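Local coordinates for protein TRAP dicarboxylate transporter-DctP subunit (Marinobacter aquaeolei, PDB 4PFI) that probably captures a small organic solute in the periplasm and delivers it to a TRAP-type membrane transporter, at residues 36-46 with 68-76. Sequence-based numbering, arbitrary orientation.
Sequences VTWRFALEEIE and RIEVDVFPY
The branch of Ile69 places CG2 opposite its backbone N, and Trp38 holds CG beside its own N (chi1 -73°), which together set the methyl over the indole. CG2 of Ile69 stands 3.7 Å from the centroid of the five-membered ring of Trp38, 10° off the ring normal, a CH-pi contact over the face, while CD1 of Ile69 meets CZ2 of Trp38 at 3.8 Å. With an alanine at Trp38, the Ile69 methyl would probably lose its aromatic platform and Trp255 its edge-to-face partner. On the other face of the sheet Arg39 brings its guanidinium across Phe74, whose CE2 lies over one guanidinium face, the planes 46° apart and NH1 of Arg39 3.6 Å from CZ of Phe74; NE of Arg39 is hydrogen-bonded to Ser93 O. Strands 37-41 and 70-74 run parallel, with Thr37 opposite Glu70 through to Ala41 opposite Phe74, joined by helix 49-65 as a beta-alpha-beta crossover of this family 7 solute-binding fold, with strand 96-99 along the far edge of 37-41. Backbone bonds switch partners along the pair, from Glu70 N to Val36 O at 2.6 Å through to Leu42 N to Phe74 O at 2.8 Å. A water donates to both Leu42 O and Phe74 O. Just beyond strand 37-41, Leu42 CD1 packs 3.8 Å from Val73 CG1 of the neighbouring strand, and Tyr76 N reaches Glu44 O at 3.1 Å from above the carbonyl plane.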
loop_
_atom_site.group_PDB
_atom_site.type_symbol
_atom_site.label_atom_id
_atom_site.label_comp_id
_atom_site.label_asym_id
_atom_site.label_seq_id
_atom_site.Cartn_x
_atom_site.Cartn_y
_atom_site.Cartn_z
ATOM N N VAL A 36 15.115 17.868 20.418
ATOM C CA VAL A 36 15.190 17.826 18.960
ATOM C C VAL A 36 14.040 17.032 18.348
ATOM O O VAL A 36 13.659 15.970 18.844
ATOM C CB VAL A 36 16.481 17.180 18.471
ATOM C CG1 VAL A 36 16.654 17.436 16.995
ATOM C CG2 VAL A 36 17.664 17.702 19.248
ATOM N N THR A 37 13.516 17.532 17.233
ATOM C CA THR A 37 12.237 17.056 16.725
ATOM C C THR A 37 12.296 16.458 15.320
ATOM O O THR A 37 12.847 17.051 14.390
ATOM C CB THR A 37 11.202 18.191 16.736
ATOM O OG1 THR A 37 10.549 18.219 18.010
ATOM C CG2 THR A 37 10.160 17.986 15.647
ATOM N N TRP A 38 11.712 15.273 15.188
ATOM C CA TRP A 38 11.553 14.622 13.900
ATOM C C TRP A 38 10.069 14.696 13.542
ATOM O O TRP A 38 9.221 14.356 14.358
ATOM C CB TRP A 38 12.002 13.160 13.971
ATOM C CG TRP A 38 13.483 12.955 14.066
ATOM C CD1 TRP A 38 14.442 13.923 14.207
ATOM C CD2 TRP A 38 14.182 11.706 14.032
ATOM N NE1 TRP A 38 15.689 13.353 14.263
ATOM C CE2 TRP A 38 15.560 11.993 14.161
ATOM C CE3 TRP A 38 13.779 10.373 13.908
ATOM C CZ2 TRP A 38 16.540 10.996 14.167
ATOM C CZ3 TRP A 38 14.752 9.383 13.916
ATOM C CH2 TRP A 38 16.118 9.702 14.045
ATOM N N ARG A 39 9.764 15.143 12.327
ATOM C CA ARG A 39 8.385 15.284 11.867
ATOM C C ARG A 39 8.021 14.157 10.905
ATOM O O ARG A 39 8.627 14.031 9.841
ATOM C CB ARG A 39 8.217 16.619 11.151
ATOM C CG ARG A 39 8.620 17.805 11.985
ATOM C CD ARG A 39 8.893 19.022 11.114
ATOM N NE ARG A 39 7.739 19.411 10.304
ATOM C CZ ARG A 39 6.652 20.011 10.785
ATOM N NH1 ARG A 39 6.568 20.280 12.083
ATOM N NH2 ARG A 39 5.645 20.335 9.972
ATOM N N PHE A 40 7.003 13.380 11.271
ATOM C CA PHE A 40 6.622 12.165 10.558
ATOM C C PHE A 40 5.185 12.290 10.026
ATOM O O PHE A 40 4.233 12.212 10.788
ATOM C CB PHE A 40 6.697 10.973 11.525
ATOM C CG PHE A 40 6.665 9.616 10.853
ATOM C CD1 PHE A 40 6.268 9.476 9.540
ATOM C CD2 PHE A 40 7.023 8.471 11.558
ATOM C CE1 PHE A 40 6.243 8.232 8.941
ATOM C CE2 PHE A 40 6.998 7.228 10.961
ATOM C CZ PHE A 40 6.606 7.109 9.653
ATOM N N ALA A 41 5.029 12.474 8.722
ATOM C CA ALA A 41 3.706 12.666 8.129
ATOM C C ALA A 41 3.074 11.345 7.651
ATOM O O ALA A 41 3.747 10.488 7.101
ATOM C CB ALA A 41 3.802 13.648 6.965
ATOM N N LEU A 42 1.770 11.199 7.840
ATOM C CA LEU A 42 1.068 9.990 7.410
ATOM C C LEU A 42 0.042 10.308 6.319
ATOM O O LEU A 42 -0.568 11.373 6.343
ATOM C CB LEU A 42 0.320 9.389 8.583
ATOM C CG LEU A 42 1.057 9.256 9.895
ATOM C CD1 LEU A 42 0.097 8.708 10.892
ATOM C CD2 LEU A 42 2.271 8.363 9.754
ATOM N N GLU A 43 -0.166 9.372 5.394
ATOM C CA GLU A 43 -1.249 9.479 4.416
ATOM C C GLU A 43 -2.603 9.074 5.002
ATOM O O GLU A 43 -3.635 9.248 4.359
ATOM C CB GLU A 43 -1.001 8.543 3.243
ATOM C CG GLU A 43 0.277 8.747 2.512
ATOM C CD GLU A 43 0.568 7.577 1.602
ATOM O OE1 GLU A 43 0.348 6.414 2.034
ATOM O OE2 GLU A 43 0.985 7.809 0.443
ATOM N N GLU A 44 -2.599 8.482 6.191
ATOM C CA GLU A 44 -3.816 7.878 6.731
ATOM C C GLU A 44 -4.180 8.464 8.113
ATOM O O GLU A 44 -3.348 9.080 8.784
ATOM C CB GLU A 44 -3.653 6.341 6.775
ATOM C CG GLU A 44 -3.297 5.718 5.414
ATOM C CD GLU A 44 -3.315 4.168 5.389
ATOM O OE1 GLU A 44 -3.776 3.604 4.354
ATOM O OE2 GLU A 44 -2.869 3.506 6.376
ATOM N N ILE A 45 -5.421 8.287 8.538
ATOM C CA ILE A 45 -5.873 8.872 9.801
ATOM C C ILE A 45 -5.496 8.025 11.017
ATOM O O ILE A 45 -4.883 6.955 10.902
ATOM C CB ILE A 45 -7.412 9.045 9.844
ATOM C CG1 ILE A 45 -8.112 7.725 9.496
ATOM C CG2 ILE A 45 -7.868 10.135 8.903
ATOM C CD1 ILE A 45 -9.535 7.639 10.017
ATOM N N GLU A 46 -5.908 8.518 12.178
ATOM C CA GLU A 46 -5.691 7.847 13.451
ATOM C C GLU A 46 -6.416 6.506 13.464
ATOM O O GLU A 46 -7.558 6.393 13.018
ATOM C CB GLU A 46 -6.174 8.749 14.596
ATOM C CG GLU A 46 -5.504 10.124 14.583
ATOM C CD GLU A 46 -5.864 11.002 15.780
ATOM O OE1 GLU A 46 -6.540 10.514 16.714
ATOM O OE2 GLU A 46 -5.463 12.193 15.789
ATOM N N ARG A 68 16.641 12.805 23.722
ATOM C CA ARG A 68 17.414 13.645 22.808
ATOM C C ARG A 68 16.686 13.833 21.453
ATOM O O ARG A 68 16.936 14.795 20.725
ATOM C CB ARG A 68 18.806 13.019 22.591
ATOM C CG ARG A 68 19.775 13.858 21.761
ATOM C CD ARG A 68 20.763 12.997 20.957
ATOM N NE ARG A 68 21.706 12.261 21.802
ATOM C CZ ARG A 68 22.702 11.511 21.333
ATOM N NH1 ARG A 68 22.880 11.391 20.017
ATOM N NH2 ARG A 68 23.519 10.879 22.178
ATOM N N ILE A 69 15.789 12.904 21.123
ATOM C CA ILE A 69 14.988 13.005 19.903
ATOM C C ILE A 69 13.524 12.777 20.222
ATOM O O ILE A 69 13.153 11.769 20.791
ATOM C CB ILE A 69 15.447 12.004 18.824
ATOM C CG1 ILE A 69 16.797 12.439 18.252
ATOM C CG2 ILE A 69 14.412 11.891 17.686
ATOM C CD1 ILE A 69 17.642 11.286 17.743
ATOM N N GLU A 70 12.694 13.749 19.884
ATOM C CA GLU A 70 11.263 13.603 20.061
ATOM C C GLU A 70 10.637 13.461 18.677
ATOM O O GLU A 70 11.162 14.001 17.702
ATOM C CB GLU A 70 10.685 14.812 20.782
ATOM C CG GLU A 70 9.385 14.489 21.484
ATOM C CD GLU A 70 8.528 15.712 21.735
ATOM O OE1 GLU A 70 9.011 16.843 21.488
ATOM O OE2 GLU A 70 7.364 15.539 22.171
ATOM N N VAL A 71 9.522 12.742 18.584
ATOM C CA VAL A 71 8.899 12.511 17.284
ATOM C C VAL A 71 7.467 13.036 17.266
ATOM O O VAL A 71 6.630 12.638 18.062
ATOM C CB VAL A 71 8.930 11.010 16.872
ATOM C CG1 VAL A 71 8.305 10.824 15.507
ATOM C CG2 VAL A 71 10.349 10.490 16.855
ATOM N N ASP A 72 7.198 13.948 16.348
ATOM C CA ASP A 72 5.854 14.462 16.184
ATOM C C ASP A 72 5.214 13.756 15.013
ATOM O O ASP A 72 5.731 13.790 13.895
ATOM C CB ASP A 72 5.867 15.977 15.992
ATOM C CG ASP A 72 5.898 16.725 17.316
ATOM O OD1 ASP A 72 6.572 16.249 18.257
ATOM O OD2 ASP A 72 5.235 17.783 17.425
ATOM N N VAL A 73 4.110 13.074 15.297
ATOM C CA VAL A 73 3.373 12.329 14.288
ATOM C C VAL A 73 2.210 13.161 13.764
ATOM O O VAL A 73 1.399 13.679 14.539
ATOM C CB VAL A 73 2.847 10.994 14.857
ATOM C CG1 VAL A 73 1.920 10.281 13.844
ATOM C CG2 VAL A 73 4.002 10.104 15.220
ATOM N N PHE A 74 2.148 13.275 12.437
ATOM C CA PHE A 74 1.128 14.052 11.746
ATOM C C PHE A 74 0.228 13.157 10.877
ATOM O O PHE A 74 0.522 12.904 9.707
ATOM C CB PHE A 74 1.790 15.133 10.891
ATOM C CG PHE A 74 2.569 16.141 11.697
ATOM C CD1 PHE A 74 1.926 17.178 12.345
ATOM C CD2 PHE A 74 3.940 16.032 11.827
ATOM C CE1 PHE A 74 2.644 18.098 13.110
ATOM C CE2 PHE A 74 4.663 16.955 12.587
ATOM C CZ PHE A 74 4.008 17.983 13.226
ATOM N N PRO A 75 -0.869 12.665 11.462
ATOM C CA PRO A 75 -1.901 11.940 10.707
ATOM C C PRO A 75 -2.624 12.835 9.706
ATOM O O PRO A 75 -2.661 14.056 9.852
ATOM C CB PRO A 75 -2.878 11.463 11.787
ATOM C CG PRO A 75 -2.554 12.281 13.024
ATOM C CD PRO A 75 -1.113 12.662 12.915
ATOM N N TYR A 76 -3.185 12.193 8.687
ATOM C CA TYR A 76 -3.949 12.854 7.629
ATOM C C TYR A 76 -5.029 13.804 8.155
ATOM O O TYR A 76 -5.869 13.422 8.970
ATOM C CB TYR A 76 -4.589 11.800 6.732
ATOM C CG TYR A 76 -5.290 12.394 5.536
ATOM C CD1 TYR A 76 -4.599 12.629 4.347
ATOM C CD2 TYR A 76 -6.642 12.715 5.588
ATOM C CE1 TYR A 76 -5.236 13.169 3.241
ATOM C CE2 TYR A 76 -7.292 13.254 4.484
ATOM C CZ TYR A 76 -6.584 13.485 3.311
ATOM O OH TYR A 76 -7.232 14.030 2.204
HETATM O O HOH W 1 0.098 13.887 7.151
#